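Local coordinates for protein Exo-1,3/1,4-beta-glucanase (Pseudoalteromonas sp., PDB 3UT0) that probably hydrolyses beta-glucosidic bonds of beta-1,3- and beta-1,4-glucans from the chain end, as a calcium-binding glycoside hydrolase of family 3, at residues N449-F454 against G554-G559; H126-G131 against K579-W584. All coordinates share one frame; numbering follows the deposited sequence.

Contact 1 of 2, residues N449-F454 against G554-G559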
loop_
_atom_site.group_PDB
_atom_site.type_symbol
_atom_site.label_atom_id
_atom_site.label_comp_id
_atom_site.label_asym_id
_atom_site.label_seq_id
_atom_site.Cartn_x
_atom_site.Cartn_y
_atom_site.Cartn_z
ATOM N N ASN A 449 24.599 12.788 -2.368
ATOM C CA ASN A 449 25.342 11.850 -1.513
ATOM C C ASN A 449 24.984 10.377 -1.727
ATOM O O ASN A 449 25.573 9.482 -1.118
ATOM C CB ASN A 449 25.216 12.242 -0.030
ATOM C CG ASN A 449 25.877 13.571 0.291
ATOM O OD1 ASN A 449 26.858 13.976 -0.342
ATOM N ND2 ASN A 449 25.275 14.302 1.226
ATOM N N ALA A 450 24.081 10.132 -2.669
ATOM C CA ALA A 450 23.779 8.774 -3.099
ATOM C C ALA A 450 24.835 8.350 -4.097
ATOM O O ALA A 450 25.609 9.179 -4.578
ATOM C CB ALA A 450 22.397 8.691 -3.710
ATOM N N THR A 451 24.882 7.064 -4.407
ATOM C CA THR A 451 25.874 6.588 -5.350
ATOM C C THR A 451 25.166 5.690 -6.351
ATOM O O THR A 451 24.557 4.693 -5.944
ATOM C CB THR A 451 26.963 5.772 -4.625
ATOM O OG1 THR A 451 27.572 6.553 -3.593
ATOM C CG2 THR A 451 27.996 5.229 -5.596
ATOM N N SER A 452 25.248 6.005 -7.646
ATOM C CA SER A 452 24.636 5.135 -8.652
ATOM C C SER A 452 25.425 3.835 -8.719
ATOM O O SER A 452 26.569 3.790 -8.273
ATOM C CB SER A 452 24.592 5.812 -10.020
ATOM O OG SER A 452 25.851 5.746 -10.670
ATOM N N ILE A 453 24.861 2.801 -9.335
ATOM C CA ILE A 453 25.561 1.526 -9.413
ATOM C C ILE A 453 26.823 1.627 -10.270
ATOM O O ILE A 453 27.909 1.130 -9.890
ATOM C CB ILE A 453 24.632 0.406 -9.908
ATOM C CG1 ILE A 453 23.520 0.130 -8.893
ATOM C CG2 ILE A 453 25.416 -0.852 -10.199
ATOM C CD1 ILE A 453 22.295 -0.562 -9.474
ATOM N N PHE A 454 26.694 2.318 -11.398
ATOM C CA PHE A 454 27.846 2.578 -12.247
ATOM C C PHE A 454 28.947 3.310 -11.503
ATOM O O PHE A 454 30.096 2.928 -11.590
ATOM C CB PHE A 454 27.474 3.379 -13.498
ATOM C CG PHE A 454 28.674 3.895 -14.243
ATOM C CD1 PHE A 454 29.483 3.036 -14.970
ATOM C CD2 PHE A 454 29.021 5.237 -14.171
ATOM C CE1 PHE A 454 30.602 3.510 -15.625
ATOM C CE2 PHE A 454 30.136 5.717 -14.826
ATOM C CZ PHE A 454 30.927 4.853 -15.556
ATOM N N GLY A 554 18.234 1.323 -2.945
ATOM C CA GLY A 554 18.291 2.611 -2.275
ATOM C C GLY A 554 19.462 3.480 -2.708
ATOM O O GLY A 554 19.923 3.390 -3.842
ATOM N N SER A 555 19.954 4.319 -1.801
ATOM C CA SER A 555 20.953 5.328 -2.169
ATOM C C SER A 555 22.381 4.795 -2.362
ATOM O O SER A 555 23.166 5.380 -3.104
ATOM C CB SER A 555 20.956 6.473 -1.160
ATOM O OG SER A 555 21.158 5.978 0.148
ATOM N N GLU A 556 22.704 3.667 -1.740
ATOM C CA GLU A 556 24.092 3.201 -1.668
ATOM C C GLU A 556 24.420 2.173 -2.750
ATOM O O GLU A 556 24.612 0.984 -2.469
ATOM C CB GLU A 556 24.421 2.661 -0.272
ATOM C CG GLU A 556 24.206 3.702 0.809
ATOM C CD GLU A 556 24.717 5.073 0.370
ATOM O OE1 GLU A 556 25.902 5.189 -0.019
ATOM O OE2 GLU A 556 23.928 6.040 0.392
ATOM N N GLY A 557 24.452 2.628 -3.999
ATOM C CA GLY A 557 24.652 1.721 -5.109
ATOM C C GLY A 557 25.974 0.995 -5.137
ATOM O O GLY A 557 26.094 -0.063 -5.764
ATOM N N GLU A 558 26.944 1.489 -4.380
ATOM C CA GLU A 558 28.244 0.828 -4.353
ATOM C C GLU A 558 28.221 -0.515 -3.646
ATOM O O GLU A 558 29.077 -1.370 -3.895
ATOM C CB GLU A 558 29.331 1.742 -3.777
ATOM C CG GLU A 558 30.723 1.160 -3.903
ATOM C CD GLU A 558 31.814 2.172 -3.670
ATOM O OE1 GLU A 558 31.488 3.353 -3.426
ATOM O OE2 GLU A 558 32.998 1.786 -3.762
ATOM N N GLY A 559 27.133 -0.763 -2.926
ATOM C CA GLY A 559 26.901 -2.063 -2.331
ATOM C C GLY A 559 26.886 -3.131 -3.393
ATOM O O GLY A 559 27.181 -4.292 -3.115
#
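With chi1 at -57°, Thr451 sets OG1 beside its own backbone N and sends its methyl CG2 to the far side, against Glu558, where CG2 of Thr451 lies 4.2 Å from CB of Glu558; OG1 is left near the Glu556 carboxylate without bonding to it. Beneath these side chains the backbones form a single beta bridge, Thr451 with Glu556, joining the approaches to helices 453-463 and 558-564 in the family 3 C-terminal domain. Thr451 N gives a short, straight bond to Ser555 O (2.7 Å, 174°). The return bond, Gly557 N to Thr451 O, is weak and bent, and Gln429 NE2 is a second donor to that oxygen. Glycine suits position 557 because a CB there would run into Thr451 O and Ser452 C. Alanine is small enough at its place for Ala450 CB to lie 3.7 Å from Ser555 CB. Glu556, centre of an inverse gamma turn, bends at chi2 so that its carboxylate comes back towards the bridge; Arg387 pairs with OE2 in a salt bridge. That same Glu556 OE2 accepts Ser555 OG at 2.8 Å, on its anti side and 22° out of the carboxylate plane.

Contact 2 of 2, residues H126-G131 against K579-W584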
loop_
_atom_site.group_PDB
_atom_site.type_symbol
_atom_site.label_atom_id
_atom_site.label_comp_id
_atom_site.label_asym_id
_atom_site.label_seq_id
_atom_site.Cartn_x
_atom_site.Cartn_y
_atom_site.Cartn_z
ATOM N N HIS A 126 14.412 -1.030 -0.101
ATOM C CA HIS A 126 13.020 -1.301 0.222
ATOM C C HIS A 126 12.891 -2.663 0.865
ATOM O O HIS A 126 13.770 -3.505 0.711
ATOM C CB HIS A 126 12.127 -1.194 -1.026
ATOM C CG HIS A 126 11.648 0.192 -1.307
ATOM N ND1 HIS A 126 10.855 0.894 -0.424
ATOM C CD2 HIS A 126 11.873 1.019 -2.354
ATOM C CE1 HIS A 126 10.600 2.090 -0.923
ATOM N NE2 HIS A 126 11.203 2.191 -2.095
ATOM N N ASN A 127 11.759 -2.885 1.523
ATOM C CA ASN A 127 11.592 -4.069 2.370
ATOM C C ASN A 127 11.872 -5.420 1.724
ATOM O O ASN A 127 12.356 -6.321 2.411
ATOM C CB ASN A 127 10.196 -4.073 2.999
ATOM C CG ASN A 127 10.122 -3.157 4.210
ATOM O OD1 ASN A 127 11.065 -2.408 4.479
ATOM N ND2 ASN A 127 9.024 -3.224 4.949
ATOM N N ILE A 128 11.519 -5.611 0.455
ATOM C CA ILE A 128 11.720 -6.913 -0.167
ATOM C C ILE A 128 13.192 -7.355 -0.090
ATOM O O ILE A 128 13.496 -8.512 0.249
ATOM C CB ILE A 128 11.155 -6.950 -1.628
ATOM C CG1 ILE A 128 11.380 -8.324 -2.251
ATOM C CG2 ILE A 128 11.744 -5.854 -2.512
ATOM C CD1 ILE A 128 10.508 -8.571 -3.481
ATOM N N GLY A 129 14.104 -6.431 -0.388
ATOM C CA GLY A 129 15.515 -6.733 -0.262
ATOM C C GLY A 129 15.973 -6.956 1.170
ATOM O O GLY A 129 16.750 -7.885 1.444
ATOM N N LEU A 130 15.424 -6.176 2.099
ATOM C CA LEU A 130 15.736 -6.380 3.503
ATOM C C LEU A 130 15.305 -7.773 3.953
ATOM O O LEU A 130 15.982 -8.432 4.734
ATOM C CB LEU A 130 15.079 -5.299 4.368
ATOM C CG LEU A 130 15.560 -3.881 4.054
ATOM C CD1 LEU A 130 14.964 -2.892 5.032
ATOM C CD2 LEU A 130 17.087 -3.802 4.031
ATOM N N GLY A 131 14.181 -8.229 3.429
ATOM C CA GLY A 131 13.699 -9.567 3.689
ATOM C C GLY A 131 14.681 -10.579 3.151
ATOM O O GLY A 131 15.001 -11.568 3.814
ATOM N N LYS A 579 18.834 -14.378 0.383
ATOM C CA LYS A 579 18.059 -15.539 -0.030
ATOM C C LYS A 579 16.646 -15.051 -0.309
ATOM O O LYS A 579 16.142 -14.160 0.378
ATOM C CB LYS A 579 18.013 -16.591 1.092
ATOM C CG LYS A 579 19.366 -17.063 1.600
ATOM C CD LYS A 579 20.073 -17.886 0.516
ATOM C CE LYS A 579 21.398 -18.449 1.006
ATOM N NZ LYS A 579 21.955 -19.446 0.046
ATOM N N LEU A 580 16.024 -15.610 -1.341
ATOM C CA LEU A 580 14.676 -15.197 -1.713
ATOM C C LEU A 580 13.677 -15.225 -0.563
ATOM O O LEU A 580 13.519 -16.237 0.114
ATOM C CB LEU A 580 14.140 -16.051 -2.861
ATOM C CG LEU A 580 14.770 -15.816 -4.231
ATOM C CD1 LEU A 580 14.094 -16.715 -5.254
ATOM C CD2 LEU A 580 14.642 -14.350 -4.604
ATOM N N SER A 581 13.006 -14.099 -0.362
ATOM C CA SER A 581 11.873 -14.022 0.550
ATOM C C SER A 581 10.565 -14.034 -0.247
ATOM O O SER A 581 9.478 -14.025 0.319
ATOM C CB SER A 581 11.967 -12.790 1.448
ATOM O OG SER A 581 11.834 -11.616 0.682
ATOM N N PHE A 582 10.701 -14.067 -1.573
ATOM C CA PHE A 582 9.582 -14.248 -2.492
ATOM C C PHE A 582 9.926 -15.322 -3.514
ATOM O O PHE A 582 11.038 -15.351 -4.038
ATOM C CB PHE A 582 9.323 -12.943 -3.244
ATOM C CG PHE A 582 8.606 -11.900 -2.439
ATOM C CD1 PHE A 582 7.245 -11.683 -2.630
ATOM C CD2 PHE A 582 9.262 -11.194 -1.436
ATOM C CE1 PHE A 582 6.570 -10.725 -1.883
ATOM C CE2 PHE A 582 8.594 -10.242 -0.685
ATOM C CZ PHE A 582 7.244 -10.008 -0.904
ATOM N N SER A 583 8.964 -16.187 -3.828
ATOM C CA SER A 583 9.211 -17.242 -4.811
ATOM C C SER A 583 9.326 -16.640 -6.199
ATOM O O SER A 583 8.607 -15.710 -6.538
ATOM C CB SER A 583 8.096 -18.287 -4.785
ATOM O OG SER A 583 7.978 -18.890 -3.509
ATOM N N TRP A 584 10.237 -17.177 -7.000
ATOM C CA TRP A 584 10.465 -16.660 -8.344
ATOM C C TRP A 584 9.722 -17.539 -9.365
ATOM O O TRP A 584 9.853 -18.761 -9.350
ATOM C CB TRP A 584 11.957 -16.607 -8.672
ATOM C CG TRP A 584 12.253 -15.596 -9.730
ATOM C CD1 TRP A 584 12.057 -15.722 -11.077
ATOM C CD2 TRP A 584 12.775 -14.284 -9.518
ATOM N NE1 TRP A 584 12.435 -14.564 -11.713
ATOM C CE2 TRP A 584 12.882 -13.668 -10.777
ATOM C CE3 TRP A 584 13.178 -13.572 -8.381
ATOM C CZ2 TRP A 584 13.367 -12.371 -10.932
ATOM C CZ3 TRP A 584 13.655 -12.289 -8.539
ATOM C CH2 TRP A 584 13.746 -11.701 -9.806
#
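Ile128 and Phe582 carry the apolar part of this contact, in which helix 127-133 of the family 3 N-terminal domain, whose fold is of the TIM-barrel class, meets a loop of the C-terminal domain. The two side chains cross at about a right angle. Ile128 holds CG1 anti to the backbone N (chi1 180°), a torsion that sends the longer branch out from the helix and places CD1 over a face of the Phe582 ring, in a CH-pi contact 4.0 Å from the centroid and 28° off the normal. The methyl sits nearer one side of the ring, with Ile128 CD1 3.6 Å from Phe582 CD2, and Ile128 CG1 follows at 3.7 Å from both Phe582 CD2 and CE2. A flat aromatic suits the loop here, since it offers a broad face to a branched aliphatic chain; replacing Phe582 by an alanine removes the ring, which would probably leave Ile128 CD1 without its aromatic face and open a gap beside the calcium ligand Glu180.

The second kind of contact is van der Waals packing of Ser581 on the helix backbone. Ser581 CB lies 3.9 Å from Gly131 C, and a side chain at Gly131 would be pressed against Ser581 OG, which is why glycine fits. Ser581 OG is 3.5 Å from Ile128 O without bonding to it; its hydrogen bond goes to Tyr178 O.

Polar links run alongside: Lys579 is backbone-bonded to Ala132, and Arg134 gives NH1 to Gly131 O and NH2 to Leu580 O, tying helix and loop together. Across the two segments themselves no hydrogen bond forms, so their direct fit depends on shape and dispersion, while Ser581 OG, Ser581 O and Gly131 O are satisfied by Tyr178, Ser179 and Arg134.

The two contacts differ in what they join. Contact 1 lies within the C-terminal domain, whereas contact 2 crosses from the N-terminal to the C-terminal domain, and both segments of contact 1 fall in the sequence between those of contact 2. Their centres are 19 Å apart and their nearest atoms about 5 Å, without touching. The chain leading into helix 127-133 runs past contact 1, with Leu123 N bonded to Ser555 OG and the His126 backbone bonded to Leu552, just ahead of segment 554-559. Contact 2 is the one beside a metal: the Phe582 side chain is about 5 Å from the bound calcium ion and about 6 Å from the side chain of its ligand Asn594. Contact 1 lies away from the calcium site.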